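Rik1-associated factor 1 (Schizosaccharomyces pombe, PDB 4O9D) serves as a component of the Clr4 methyltransferase complex, which methylates histone H3 (H3K9me) to establish heterochromatin, here represented by its WD-repeat propeller part. Local coordinates at residues A[21-26]-A[403-408]; A[60-65]-A[90-95]; A[140-145]-A[156-161]; A[171-176]-A[214-219]; A[241-246]-A[286-291]. All blocks are in the same frame, centred on the assembly; numbering follows the deposited sequence.

The five contacts are spread around a WD-repeat propeller built from eight sheets. Contact 1 spans nearly the whole chain: strand 21-26 joins the sheet of strands 382-387, 393-398 and 403-407, and the other four contacts are nested inside the loop it closes. They follow in series, contacts 2, 4 and 5 each bridging consecutive sheets and contact 3 lying within one. Centres of contacts 1 and 2 are 19 Å apart, and the two touch through Phe26 and Trp63; contacts 2 and 3 are 20 Å apart between centres, contacts 3 and 4 are 21 Å. Contacts 1 and 4, 40 Å apart between centres, lie on opposite sides of the chain's centre, as expected of a closed ring.

Contact 1: residues A[21-26]-A[403-408]; sequences KPWKHF and VNMYSL
Met405 SD meets the edge of the Trp23 indole, 4.1 Å from Trp23 CZ3 and 79° off the six-membered-ring normal, a Met-aromatic contact. One face of that indole carries Lys24 CG, 3.5 Å above its plane; Lys24 NZ hydrogen-bonds the backbone O of Glu418 and forms a salt bridge with Glu70. His25 CG is anti to the backbone N (chi1 161°), which turns the imidazole toward Asn404, and His25 ND1 donates an almost straight bond of 2.9 Å to Asn404 OD1; the oxygen lies in the ring plane, although the amide is turned 65° from it. Replacing His25 by a phenylalanine removes this donor and would probably leave Asn404 OD1 without its mate and the amide freer to turn, since the bond from Asn404 ND2 to Tyr406 OH, which also bonds Thr376, is weak. Through antiparallel backbone bonds such as the Lys21/Ser407 pair, strand 21-26 adds the outermost strand to a sheet otherwise made by the C-terminal repeat, the "velcro" closure of WD propellers. A classic bulge interrupts the pairing: Met405 O accepts from Trp23 N at 2.8 Å and Lys24 N at 3.1 Å. Beyond it, the Phe26 ring reaches Trp63 of the next sheet.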
# COMPACT_ATOMS: atom_id res chain seq x y z
N LYS A 21 -1.01 -2.25 22.79
CA LYS A 21 0.24 -2.39 23.54
C LYS A 21 1.23 -3.24 22.75
O LYS A 21 0.84 -4.07 21.95
CB LYS A 21 -0.03 -3.00 24.91
CG LYS A 21 -0.95 -2.16 25.81
CD LYS A 21 -0.39 -0.76 26.07
CE LYS A 21 -1.37 0.11 26.87
NZ LYS A 21 -1.20 1.58 26.61
N PRO A 22 2.53 -3.04 22.98
CA PRO A 22 3.50 -3.89 22.29
C PRO A 22 3.15 -5.36 22.45
O PRO A 22 2.68 -5.77 23.51
CB PRO A 22 4.83 -3.58 23.00
CG PRO A 22 4.46 -2.83 24.22
CD PRO A 22 3.17 -2.14 23.95
N TRP A 23 3.35 -6.13 21.39
CA TRP A 23 2.97 -7.52 21.39
C TRP A 23 4.10 -8.40 20.88
O TRP A 23 4.59 -9.26 21.60
CB TRP A 23 1.72 -7.74 20.54
CG TRP A 23 1.27 -9.13 20.57
CD1 TRP A 23 1.14 -9.92 21.68
CD2 TRP A 23 0.88 -9.94 19.45
NE1 TRP A 23 0.70 -11.16 21.32
CE2 TRP A 23 0.53 -11.20 19.96
CE3 TRP A 23 0.80 -9.72 18.07
CZ2 TRP A 23 0.09 -12.24 19.14
CZ3 TRP A 23 0.36 -10.75 17.25
CH2 TRP A 23 0.02 -12.00 17.79
N LYS A 24 4.50 -8.19 19.63
CA LYS A 24 5.57 -8.98 19.05
C LYS A 24 6.53 -8.10 18.31
O LYS A 24 6.13 -7.12 17.67
CB LYS A 24 5.02 -10.02 18.07
CG LYS A 24 4.09 -11.03 18.69
CD LYS A 24 4.82 -11.97 19.60
CE LYS A 24 3.91 -13.09 20.07
NZ LYS A 24 4.57 -13.94 21.11
N HIS A 25 7.80 -8.46 18.39
CA HIS A 25 8.82 -7.82 17.59
C HIS A 25 9.52 -8.90 16.79
O HIS A 25 9.72 -10.03 17.27
CB HIS A 25 9.86 -7.12 18.46
CG HIS A 25 11.14 -6.86 17.73
ND1 HIS A 25 11.32 -5.75 16.93
CD2 HIS A 25 12.27 -7.60 17.61
CE1 HIS A 25 12.52 -5.81 16.37
NE2 HIS A 25 13.12 -6.92 16.77
N PHE A 26 9.92 -8.55 15.57
CA PHE A 26 10.49 -9.51 14.64
C PHE A 26 11.54 -8.83 13.76
O PHE A 26 11.32 -7.72 13.28
CB PHE A 26 9.34 -10.09 13.79
CG PHE A 26 9.78 -11.04 12.71
CD1 PHE A 26 10.03 -12.38 12.99
CD2 PHE A 26 9.90 -10.61 11.39
CE1 PHE A 26 10.41 -13.26 11.99
CE2 PHE A 26 10.29 -11.49 10.38
CZ PHE A 26 10.54 -12.82 10.68
N VAL A 403 10.41 -5.05 12.70
CA VAL A 403 8.96 -5.05 12.59
C VAL A 403 8.33 -5.13 13.97
O VAL A 403 8.46 -6.15 14.67
CB VAL A 403 8.47 -6.24 11.72
CG1 VAL A 403 6.93 -6.27 11.64
CG2 VAL A 403 9.05 -6.12 10.35
N ASN A 404 7.67 -4.05 14.40
CA ASN A 404 6.94 -4.06 15.66
C ASN A 404 5.44 -4.25 15.48
O ASN A 404 4.81 -3.55 14.69
CB ASN A 404 7.20 -2.76 16.45
CG ASN A 404 8.63 -2.66 16.94
OD1 ASN A 404 9.40 -3.61 16.83
ND2 ASN A 404 8.99 -1.52 17.50
N MET A 405 4.88 -5.21 16.21
CA MET A 405 3.44 -5.44 16.22
C MET A 405 2.80 -5.05 17.56
O MET A 405 3.23 -5.53 18.63
CB MET A 405 3.11 -6.91 15.97
CG MET A 405 3.18 -7.38 14.53
SD MET A 405 1.80 -8.51 14.16
CE MET A 405 1.98 -8.67 12.39
N TYR A 406 1.76 -4.21 17.49
CA TYR A 406 1.02 -3.79 18.68
C TYR A 406 -0.38 -4.40 18.64
O TYR A 406 -0.98 -4.48 17.58
CB TYR A 406 0.95 -2.27 18.75
CG TYR A 406 2.31 -1.63 18.70
CD1 TYR A 406 2.98 -1.49 17.48
CD2 TYR A 406 2.95 -1.19 19.86
CE1 TYR A 406 4.24 -0.92 17.43
CE2 TYR A 406 4.21 -0.63 19.81
CZ TYR A 406 4.85 -0.49 18.60
OH TYR A 406 6.11 0.05 18.54
N SER A 407 -0.88 -4.86 19.78
CA SER A 407 -2.20 -5.49 19.81
C SER A 407 -2.98 -5.05 21.04
O SER A 407 -2.42 -4.56 22.01
CB SER A 407 -2.06 -7.01 19.80
OG SER A 407 -3.32 -7.63 19.67
N LEU A 408 -4.29 -5.25 21.00
CA LEU A 408 -5.10 -5.04 22.19
C LEU A 408 -4.77 -6.11 23.23
O LEU A 408 -5.50 -6.31 24.20
CB LEU A 408 -6.58 -5.04 21.80
CG LEU A 408 -7.01 -3.84 20.96
CD1 LEU A 408 -8.51 -3.83 20.73
CD2 LEU A 408 -6.58 -2.54 21.63

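Contact 2: residues A[60-65]-A[90-95]; sequences GNLWIG and STISDL
Asn61 ND2 donates to Ser90 O at 2.7 Å, the one hydrogen bond between 60-65 and 90-95. The oxygen lies near the amide plane, but the N-H is bent (140°) and the nitrogen stands above the Ser90 carbonyl plane, 58° out of it. Ile92 CG1 packs on the same residue, 3.6 Å from Asn61 O and an equal distance from Asn61 ND2, its side chain crossing that of the asparagine at a slant. The apolar half of the contact is made by leucine tips: Leu62 CD1 reaches Leu95 CD2 at 3.7 Å, the two chains sliding past each other in opposite directions, and Leu62 CD1 also approaches Ile92 CD1 at 4.2 Å.

A second shell fixes these groups. Asn61 CG sits between the backbone N and the carbonyl carbon (chi1 53°), and both ends of its buried amide are engaged: ND2 has a second acceptor in Ser49 O, and OD1 bonds to Ser77 OG, which together define the amide's rotation. A cis peptide precedes Asn61. On the other segment, Thr91 OG1 bonds to Ala51 N, and Leu95 N donates to Asp94 OD1 at 3.0 Å. Asp94 OD2 is in turn held by Lys135 and Leu136 N.

Strand 62-66 is the third of its propeller sheet, and 87-97 belongs to the following one. The leucines and Ile92 join these consecutive blades, with Cys35 and Ala37 of strand 33-38 and Thr106 of strand 103-108 filling in around them.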
# COMPACT_ATOMS: atom_id res chain seq x y z
N GLY A 60 13.81 -14.55 4.63
CA GLY A 60 13.38 -13.33 3.97
C GLY A 60 13.21 -13.68 2.51
O GLY A 60 13.85 -14.64 2.05
N ASN A 61 12.41 -12.95 1.74
CA ASN A 61 11.83 -11.66 2.12
C ASN A 61 10.29 -11.71 2.20
O ASN A 61 9.62 -10.69 2.04
CB ASN A 61 12.25 -10.64 1.06
CG ASN A 61 11.89 -11.11 -0.36
OD1 ASN A 61 11.65 -12.29 -0.58
ND2 ASN A 61 11.85 -10.18 -1.32
N LEU A 62 9.74 -12.89 2.47
CA LEU A 62 8.28 -13.10 2.39
C LEU A 62 7.77 -14.05 3.49
O LEU A 62 8.03 -15.26 3.47
CB LEU A 62 7.89 -13.63 0.99
CG LEU A 62 6.39 -13.86 0.80
CD1 LEU A 62 5.60 -12.55 0.94
CD2 LEU A 62 6.08 -14.56 -0.54
N TRP A 63 7.04 -13.50 4.46
CA TRP A 63 6.64 -14.29 5.63
C TRP A 63 5.13 -14.32 5.85
O TRP A 63 4.40 -13.38 5.48
CB TRP A 63 7.34 -13.76 6.89
CG TRP A 63 8.84 -13.77 6.79
CD1 TRP A 63 9.63 -12.93 6.06
CD2 TRP A 63 9.75 -14.67 7.47
NE1 TRP A 63 10.95 -13.25 6.23
CE2 TRP A 63 11.05 -14.31 7.09
CE3 TRP A 63 9.57 -15.75 8.34
CZ2 TRP A 63 12.18 -14.99 7.56
CZ3 TRP A 63 10.69 -16.42 8.81
CH2 TRP A 63 11.98 -16.03 8.42
N ILE A 64 4.66 -15.41 6.43
CA ILE A 64 3.26 -15.54 6.78
C ILE A 64 3.23 -15.97 8.22
O ILE A 64 3.92 -16.94 8.59
CB ILE A 64 2.50 -16.60 5.94
CG1 ILE A 64 2.50 -16.22 4.46
CG2 ILE A 64 1.05 -16.74 6.43
CD1 ILE A 64 1.54 -17.08 3.63
N GLY A 65 2.46 -15.25 9.03
CA GLY A 65 2.36 -15.51 10.46
C GLY A 65 0.92 -15.81 10.86
O GLY A 65 -0.02 -15.51 10.12
N SER A 90 14.04 -10.97 -4.85
CA SER A 90 13.50 -9.75 -5.46
C SER A 90 12.50 -9.07 -4.52
O SER A 90 11.61 -9.72 -3.97
CB SER A 90 12.77 -10.08 -6.77
OG SER A 90 13.55 -10.89 -7.62
N THR A 91 12.63 -7.77 -4.37
CA THR A 91 11.70 -6.95 -3.61
C THR A 91 10.22 -7.31 -3.75
O THR A 91 9.68 -7.41 -4.86
CB THR A 91 11.89 -5.49 -4.00
OG1 THR A 91 13.21 -5.08 -3.61
CG2 THR A 91 10.84 -4.59 -3.31
N ILE A 92 9.54 -7.49 -2.63
CA ILE A 92 8.11 -7.70 -2.63
C ILE A 92 7.45 -6.34 -2.78
O ILE A 92 7.71 -5.43 -1.98
CB ILE A 92 7.59 -8.35 -1.34
CG1 ILE A 92 8.27 -9.71 -1.14
CG2 ILE A 92 6.05 -8.50 -1.39
CD1 ILE A 92 7.88 -10.75 -2.15
N SER A 93 6.62 -6.19 -3.80
CA SER A 93 6.05 -4.88 -4.10
C SER A 93 4.64 -4.76 -3.53
O SER A 93 4.22 -3.68 -3.13
CB SER A 93 6.10 -4.60 -5.61
OG SER A 93 5.35 -5.56 -6.33
N ASP A 94 3.90 -5.85 -3.46
CA ASP A 94 2.58 -5.78 -2.84
C ASP A 94 2.13 -7.18 -2.48
O ASP A 94 2.71 -8.17 -2.92
CB ASP A 94 1.56 -5.11 -3.78
CG ASP A 94 0.50 -4.27 -3.00
OD1 ASP A 94 0.45 -4.36 -1.75
OD2 ASP A 94 -0.28 -3.53 -3.66
N LEU A 95 1.10 -7.26 -1.66
CA LEU A 95 0.49 -8.54 -1.35
C LEU A 95 -0.85 -8.29 -0.71
O LEU A 95 -1.10 -7.22 -0.16
CB LEU A 95 1.39 -9.39 -0.44
CG LEU A 95 2.29 -8.70 0.57
CD1 LEU A 95 1.48 -8.07 1.67
CD2 LEU A 95 3.28 -9.72 1.14

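Contact 3: residues A[140-145]-A[156-161]; sequences DDDLLA and LSTDNS
Leu143 closes on the carbonyl of Leu156 atom by atom. Its CB stands 4.6 Å from Leu156 O and its CG 4.2 Å, and Leu143 CD1 comes to 3.5 Å from the same oxygen. Leu143 CD1 then touches Ser157 CB at 4.0 Å, whereas the other branch, CD2, diverges from the carbonyl. A chi1 of -169°, with CG anti to the backbone N, swings CG toward the neighbouring strand, bringing CD1 to the Leu156 carbonyl. The carbonyl it brushes is already in use, for Leu144 N donates to Leu156 O at 2.9 Å and Leu156 N returns a bond to Leu144 O at 2.8 Å. These two reciprocal bonds are the evidence for an antiparallel hydrogen-bonded pair; both donors also lie in the carbonyl planes.

Two residues from this pair, at Asp142 and Thr158, water takes the place of direct pairing. A water lies 3.0 Å from Asp142 O and accepts from Thr158 N at 2.9 Å. A second water sits between Asp142 OD2 and Thr158 OG1, whose side chains cross at about a right angle; Tyr105 OH bonds to both of these oxygens. Asp142 OD1 accepts from Lys99 N, so the carboxylate is gripped at each end. At the far end of the hairpin strand, Asp159 OD1 accepts from Ser161 N in an Asx turn.

The pair belongs to the hairpin 144-148/153-158, the two central strands of a four-stranded propeller blade flanked by 133-138 and 165-171. Tyr105 and Lys99 come from the preceding blade, while Leu143 also packs on Phe188 of strand 182-189 in the following one.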
# COMPACT_ATOMS: atom_id res chain seq x y z
N ASP A 140 -14.39 -7.23 -4.56
CA ASP A 140 -15.26 -7.89 -3.60
C ASP A 140 -15.42 -9.37 -3.92
O ASP A 140 -15.65 -10.16 -3.02
CB ASP A 140 -16.66 -7.25 -3.58
CG ASP A 140 -16.65 -5.84 -3.01
OD1 ASP A 140 -15.66 -5.45 -2.33
OD2 ASP A 140 -17.66 -5.13 -3.24
N ASP A 141 -15.29 -9.72 -5.20
CA ASP A 141 -15.41 -11.13 -5.61
C ASP A 141 -14.06 -11.79 -5.88
O ASP A 141 -13.98 -12.72 -6.69
CB ASP A 141 -16.30 -11.26 -6.87
CG ASP A 141 -17.77 -11.00 -6.58
OD1 ASP A 141 -18.15 -11.00 -5.39
OD2 ASP A 141 -18.55 -10.79 -7.54
N ASP A 142 -13.02 -11.30 -5.22
CA ASP A 142 -11.68 -11.90 -5.28
C ASP A 142 -11.00 -11.84 -6.66
O ASP A 142 -10.07 -12.60 -6.92
CB ASP A 142 -11.69 -13.36 -4.77
CG ASP A 142 -10.32 -13.80 -4.19
OD1 ASP A 142 -9.81 -13.05 -3.32
OD2 ASP A 142 -9.76 -14.86 -4.58
N LEU A 143 -11.44 -10.94 -7.55
CA LEU A 143 -10.73 -10.68 -8.80
C LEU A 143 -9.48 -9.87 -8.45
O LEU A 143 -9.55 -8.90 -7.69
CB LEU A 143 -11.61 -9.89 -9.77
CG LEU A 143 -11.15 -9.73 -11.23
CD1 LEU A 143 -11.02 -11.11 -11.96
CD2 LEU A 143 -12.13 -8.80 -11.97
N LEU A 144 -8.34 -10.28 -9.00
CA LEU A 144 -7.08 -9.63 -8.66
C LEU A 144 -6.59 -8.67 -9.76
O LEU A 144 -6.41 -9.09 -10.91
CB LEU A 144 -6.03 -10.70 -8.37
CG LEU A 144 -4.64 -10.21 -7.96
CD1 LEU A 144 -4.69 -9.60 -6.60
CD2 LEU A 144 -3.63 -11.36 -8.00
N ALA A 145 -6.41 -7.39 -9.44
CA ALA A 145 -5.88 -6.45 -10.42
C ALA A 145 -4.40 -6.26 -10.19
O ALA A 145 -3.92 -6.21 -9.05
CB ALA A 145 -6.64 -5.11 -10.38
N LEU A 156 -6.84 -10.91 -12.98
CA LEU A 156 -6.66 -12.36 -12.85
C LEU A 156 -7.72 -12.99 -11.97
O LEU A 156 -8.01 -12.47 -10.90
CB LEU A 156 -5.29 -12.66 -12.24
CG LEU A 156 -4.08 -12.10 -12.97
CD1 LEU A 156 -2.79 -12.40 -12.20
CD2 LEU A 156 -4.02 -12.66 -14.37
N SER A 157 -8.29 -14.11 -12.39
CA SER A 157 -9.16 -14.85 -11.47
C SER A 157 -8.50 -16.16 -11.05
O SER A 157 -7.62 -16.67 -11.74
CB SER A 157 -10.55 -15.11 -12.08
OG SER A 157 -10.52 -16.17 -13.00
N THR A 158 -8.90 -16.66 -9.88
CA THR A 158 -8.25 -17.85 -9.31
C THR A 158 -9.28 -18.86 -8.83
O THR A 158 -10.33 -18.48 -8.32
CB THR A 158 -7.32 -17.49 -8.10
OG1 THR A 158 -8.10 -16.91 -7.03
CG2 THR A 158 -6.24 -16.51 -8.52
N ASP A 159 -8.98 -20.15 -8.98
CA ASP A 159 -9.86 -21.18 -8.43
C ASP A 159 -10.07 -21.00 -6.93
O ASP A 159 -9.11 -20.84 -6.18
CB ASP A 159 -9.29 -22.57 -8.67
CG ASP A 159 -10.30 -23.67 -8.36
OD1 ASP A 159 -10.52 -23.97 -7.17
OD2 ASP A 159 -10.92 -24.19 -9.32
N ASN A 160 -11.33 -21.02 -6.50
CA ASN A 160 -11.67 -20.75 -5.10
C ASN A 160 -11.11 -21.77 -4.12
O ASN A 160 -10.85 -21.44 -2.95
CB ASN A 160 -13.19 -20.71 -4.92
CG ASN A 160 -13.83 -19.48 -5.52
OD1 ASN A 160 -13.16 -18.66 -6.15
ND2 ASN A 160 -15.14 -19.33 -5.32
N SER A 161 -10.94 -23.00 -4.57
CA SER A 161 -10.48 -24.04 -3.68
C SER A 161 -9.02 -24.47 -3.93
O SER A 161 -8.37 -24.96 -3.00
CB SER A 161 -11.41 -25.25 -3.76
OG SER A 161 -11.24 -25.92 -4.99
O HOH W 1 -10.84 -15.04 -8.52
O HOH W 2 -10.65 -16.87 -6.53

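Contact 4: residues A[171-176]-A[214-219]; sequences LIYPEA and CLALFD
Ile172 N and Ile172 O both lie 3.4 Å from Phe218 CE2, and no hydrogen bond links the segments. The neighbouring Asp219 is held by Lys198 (salt bridge to OD1) and by the hydroxyls of Thr222 and Ser221 (OD2), which fixes the strand end next to Phe218. The Phe218 ring takes Leu171 CB over one face, 4.0 Å from its centroid and 16° off the normal, a CH-pi contact displaced toward the rim. Its edge points at the backbone of Ile172 and Tyr173, and Tyr173 CB lies 3.9 Å from Phe218 CZ. Strand 214-219 is the third of a propeller blade; 171-176 is the connection leaving the last strand of the preceding blade, with Tyr173 at the N-cap of a short helix. A serine in place of Phe218 would probably open a gap beneath Leu171 and beside Tyr173 CB and let this connection shift against the strand. Tyr173 CG is anti to its nitrogen (chi1 176°), which lays the ring along the strand: Tyr173 CD2 meets Ala216 CB at 3.8 Å and Tyr173 CE2 meets Cys214 SG at 3.8 Å, the sulfur approaching obliquely. Phe225 stacks on the Tyr173 ring.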
# COMPACT_ATOMS: atom_id res chain seq x y z
N LEU A 171 -5.34 -4.92 -19.39
CA LEU A 171 -5.89 -3.58 -19.34
C LEU A 171 -4.89 -2.64 -20.00
O LEU A 171 -3.83 -2.31 -19.44
CB LEU A 171 -6.17 -3.13 -17.88
CG LEU A 171 -7.08 -4.02 -17.02
CD1 LEU A 171 -7.07 -3.53 -15.53
CD2 LEU A 171 -8.49 -4.07 -17.56
N ILE A 172 -5.27 -2.16 -21.19
CA ILE A 172 -4.34 -1.54 -22.12
C ILE A 172 -4.81 -0.12 -22.40
O ILE A 172 -5.96 0.08 -22.77
CB ILE A 172 -4.27 -2.37 -23.45
CG1 ILE A 172 -3.72 -3.77 -23.18
CG2 ILE A 172 -3.42 -1.69 -24.51
CD1 ILE A 172 -3.77 -4.68 -24.42
N TYR A 173 -3.95 0.86 -22.16
CA TYR A 173 -4.27 2.25 -22.50
C TYR A 173 -3.19 2.64 -23.49
O TYR A 173 -2.08 3.00 -23.10
CB TYR A 173 -4.28 3.13 -21.25
CG TYR A 173 -4.51 4.62 -21.46
CD1 TYR A 173 -4.90 5.13 -22.69
CD2 TYR A 173 -4.32 5.52 -20.41
CE1 TYR A 173 -5.11 6.49 -22.87
CE2 TYR A 173 -4.51 6.88 -20.57
CZ TYR A 173 -4.91 7.36 -21.79
OH TYR A 173 -5.10 8.72 -21.95
N PRO A 174 -3.48 2.50 -24.80
CA PRO A 174 -2.44 2.63 -25.83
C PRO A 174 -1.65 3.92 -25.78
O PRO A 174 -0.44 3.88 -25.97
CB PRO A 174 -3.24 2.53 -27.15
CG PRO A 174 -4.49 1.80 -26.81
CD PRO A 174 -4.81 2.20 -25.38
N GLU A 175 -2.32 5.05 -25.53
CA GLU A 175 -1.63 6.34 -25.48
C GLU A 175 -0.59 6.39 -24.32
O GLU A 175 0.55 6.86 -24.50
CB GLU A 175 -2.64 7.48 -25.36
CG GLU A 175 -3.43 7.73 -26.64
CD GLU A 175 -4.63 6.79 -26.82
OE1 GLU A 175 -4.83 5.84 -26.02
OE2 GLU A 175 -5.40 7.03 -27.77
N ALA A 176 -0.96 5.87 -23.16
CA ALA A 176 0.01 5.70 -22.08
C ALA A 176 1.18 4.85 -22.56
O ALA A 176 2.35 5.19 -22.36
CB ALA A 176 -0.65 5.05 -20.88
N CYS A 214 -0.30 9.61 -15.76
CA CYS A 214 -1.72 9.95 -15.89
C CYS A 214 -2.57 9.01 -15.02
O CYS A 214 -2.05 8.08 -14.39
CB CYS A 214 -2.15 9.84 -17.35
SG CYS A 214 -1.96 8.19 -18.03
N LEU A 215 -3.87 9.27 -15.00
CA LEU A 215 -4.83 8.48 -14.24
C LEU A 215 -5.97 8.06 -15.19
O LEU A 215 -6.56 8.92 -15.86
CB LEU A 215 -5.35 9.31 -13.05
CG LEU A 215 -6.20 8.56 -12.02
CD1 LEU A 215 -5.29 7.57 -11.24
CD2 LEU A 215 -6.90 9.53 -11.11
N ALA A 216 -6.21 6.75 -15.31
CA ALA A 216 -7.22 6.23 -16.24
C ALA A 216 -8.23 5.30 -15.58
O ALA A 216 -8.01 4.79 -14.47
CB ALA A 216 -6.55 5.50 -17.39
N LEU A 217 -9.35 5.07 -16.27
CA LEU A 217 -10.38 4.19 -15.75
C LEU A 217 -10.67 3.07 -16.74
O LEU A 217 -10.69 3.31 -17.95
CB LEU A 217 -11.67 4.98 -15.52
CG LEU A 217 -12.75 4.29 -14.67
CD1 LEU A 217 -12.33 4.16 -13.17
CD2 LEU A 217 -14.09 5.06 -14.82
N PHE A 218 -10.91 1.87 -16.21
CA PHE A 218 -11.27 0.71 -17.04
C PHE A 218 -12.57 0.05 -16.51
O PHE A 218 -12.88 0.13 -15.32
CB PHE A 218 -10.14 -0.33 -17.01
CG PHE A 218 -8.91 0.07 -17.78
CD1 PHE A 218 -7.96 0.93 -17.21
CD2 PHE A 218 -8.68 -0.43 -19.05
CE1 PHE A 218 -6.82 1.28 -17.93
CE2 PHE A 218 -7.56 -0.09 -19.76
CZ PHE A 218 -6.62 0.78 -19.22
N ASP A 219 -13.33 -0.59 -17.39
CA ASP A 219 -14.47 -1.40 -16.95
C ASP A 219 -13.96 -2.82 -16.66
O ASP A 219 -13.29 -3.43 -17.50
CB ASP A 219 -15.56 -1.44 -18.03
CG ASP A 219 -16.73 -2.29 -17.62
OD1 ASP A 219 -17.46 -1.86 -16.70
OD2 ASP A 219 -16.90 -3.39 -18.19

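Contact 5: residues A[241-246]-A[286-291]; sequences MHPSQV and ISNSGI
Two type I beta turns of consecutive propeller blades, His242-Gln245 and Ser287-Gly290, meet here, and the ring of His242 is the piece that crosses between them. Its NE2 points edge-on at two backbone oxygens of the second turn, with Ser287 O at 2.8 Å and Asn288 O at 3.0 Å. Both bonds are bent and weak, as befits one N-H shared between two acceptors near the ring plane. The other nitrogen, ND1, is tied to its own turn: Ser244 N donates to His242 ND1 at 3.2 Å from 39° out of the ring plane, and Ser244 OG lies 2.9 Å from the same ND1.

Each turn joins the first strand of its blade to the second: 235-241 to 247-253, and 281-286 to 292-297, the latter in a WD repeat. Packing steadies the bridging ring. Pro243 CD sits 3.1 Å above its plane over the centre, and Ile286 CG2 touches His242 CD2 at 3.6 Å, the two side chains crossing at nearly a right angle. With CG anti to the backbone N (chi1 -164°), the imidazole is thrust out of its turn toward Ser287. Gly290 CA comes within 3.5 Å of His242 NE2, and its backbone (phi 94°) is one that a side chain would strain. Alongside, Pro243 CG rests 3.8 Å from Asn288 OD1, while Asn288 ND2 bonds onward to Gly348 O, in the connection between the first two strands of the next blade.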
# COMPACT_ATOMS: atom_id res chain seq x y z
N MET A 241 -9.11 5.16 -1.44
CA MET A 241 -10.58 5.12 -1.54
C MET A 241 -11.23 5.32 -0.14
O MET A 241 -10.87 4.63 0.83
CB MET A 241 -11.02 3.77 -2.15
CG MET A 241 -12.54 3.58 -2.23
SD MET A 241 -13.30 4.61 -3.54
CE MET A 241 -12.69 3.79 -5.02
N HIS A 242 -12.16 6.26 -0.02
CA HIS A 242 -12.88 6.42 1.23
C HIS A 242 -13.64 5.13 1.57
O HIS A 242 -14.14 4.43 0.67
CB HIS A 242 -13.81 7.63 1.20
CG HIS A 242 -14.28 8.05 2.55
ND1 HIS A 242 -15.51 7.71 3.05
CD2 HIS A 242 -13.66 8.77 3.53
CE1 HIS A 242 -15.65 8.20 4.27
NE2 HIS A 242 -14.54 8.86 4.58
N PRO A 243 -13.71 4.79 2.87
CA PRO A 243 -14.40 3.57 3.32
C PRO A 243 -15.88 3.53 2.90
O PRO A 243 -16.48 2.46 2.87
CB PRO A 243 -14.33 3.67 4.86
CG PRO A 243 -13.20 4.58 5.15
CD PRO A 243 -13.14 5.55 4.00
N SER A 244 -16.47 4.68 2.61
CA SER A 244 -17.85 4.73 2.13
C SER A 244 -17.91 4.50 0.63
O SER A 244 -18.99 4.34 0.05
CB SER A 244 -18.45 6.10 2.41
OG SER A 244 -17.91 7.04 1.50
N GLN A 245 -16.73 4.50 0.00
CA GLN A 245 -16.57 4.34 -1.44
C GLN A 245 -17.34 5.39 -2.27
O GLN A 245 -17.63 5.16 -3.44
CB GLN A 245 -16.93 2.90 -1.83
CG GLN A 245 -16.20 1.82 -0.94
CD GLN A 245 -16.57 0.37 -1.28
OE1 GLN A 245 -17.31 0.10 -2.22
NE2 GLN A 245 -16.03 -0.58 -0.50
N VAL A 246 -17.66 6.54 -1.68
CA VAL A 246 -18.29 7.63 -2.45
C VAL A 246 -17.26 8.42 -3.25
O VAL A 246 -17.60 9.16 -4.18
CB VAL A 246 -19.10 8.60 -1.52
CG1 VAL A 246 -20.11 7.82 -0.66
CG2 VAL A 246 -18.16 9.41 -0.63
N ILE A 286 -8.13 10.49 2.65
CA ILE A 286 -9.32 11.24 3.03
C ILE A 286 -9.66 10.81 4.44
O ILE A 286 -9.61 9.61 4.72
CB ILE A 286 -10.54 10.87 2.17
CG1 ILE A 286 -10.28 11.11 0.69
CG2 ILE A 286 -11.75 11.67 2.65
CD1 ILE A 286 -11.27 10.36 -0.22
N SER A 287 -10.09 11.73 5.29
CA SER A 287 -10.52 11.36 6.64
C SER A 287 -11.72 10.42 6.63
O SER A 287 -12.46 10.35 5.65
CB SER A 287 -10.87 12.61 7.50
OG SER A 287 -12.00 13.30 6.97
N ASN A 288 -11.89 9.67 7.72
CA ASN A 288 -13.08 8.84 7.87
C ASN A 288 -14.36 9.67 7.84
O ASN A 288 -15.39 9.18 7.39
CB ASN A 288 -13.02 8.00 9.15
CG ASN A 288 -11.95 6.91 9.09
OD1 ASN A 288 -11.54 6.46 8.00
ND2 ASN A 288 -11.48 6.48 10.27
N SER A 289 -14.30 10.91 8.33
CA SER A 289 -15.45 11.82 8.30
C SER A 289 -15.82 12.20 6.87
O SER A 289 -16.96 12.59 6.59
CB SER A 289 -15.13 13.09 9.09
OG SER A 289 -14.02 13.78 8.52
N GLY A 290 -14.84 12.08 5.96
CA GLY A 290 -15.05 12.29 4.54
C GLY A 290 -14.74 13.70 4.10
O GLY A 290 -14.81 14.01 2.91
N ILE A 291 -14.39 14.56 5.06
CA ILE A 291 -14.25 15.99 4.83
C ILE A 291 -12.81 16.50 4.75
O ILE A 291 -12.56 17.56 4.18
CB ILE A 291 -14.92 16.80 5.96
CG1 ILE A 291 -16.41 16.50 6.01
CG2 ILE A 291 -14.73 18.29 5.74
CD1 ILE A 291 -17.14 16.85 4.74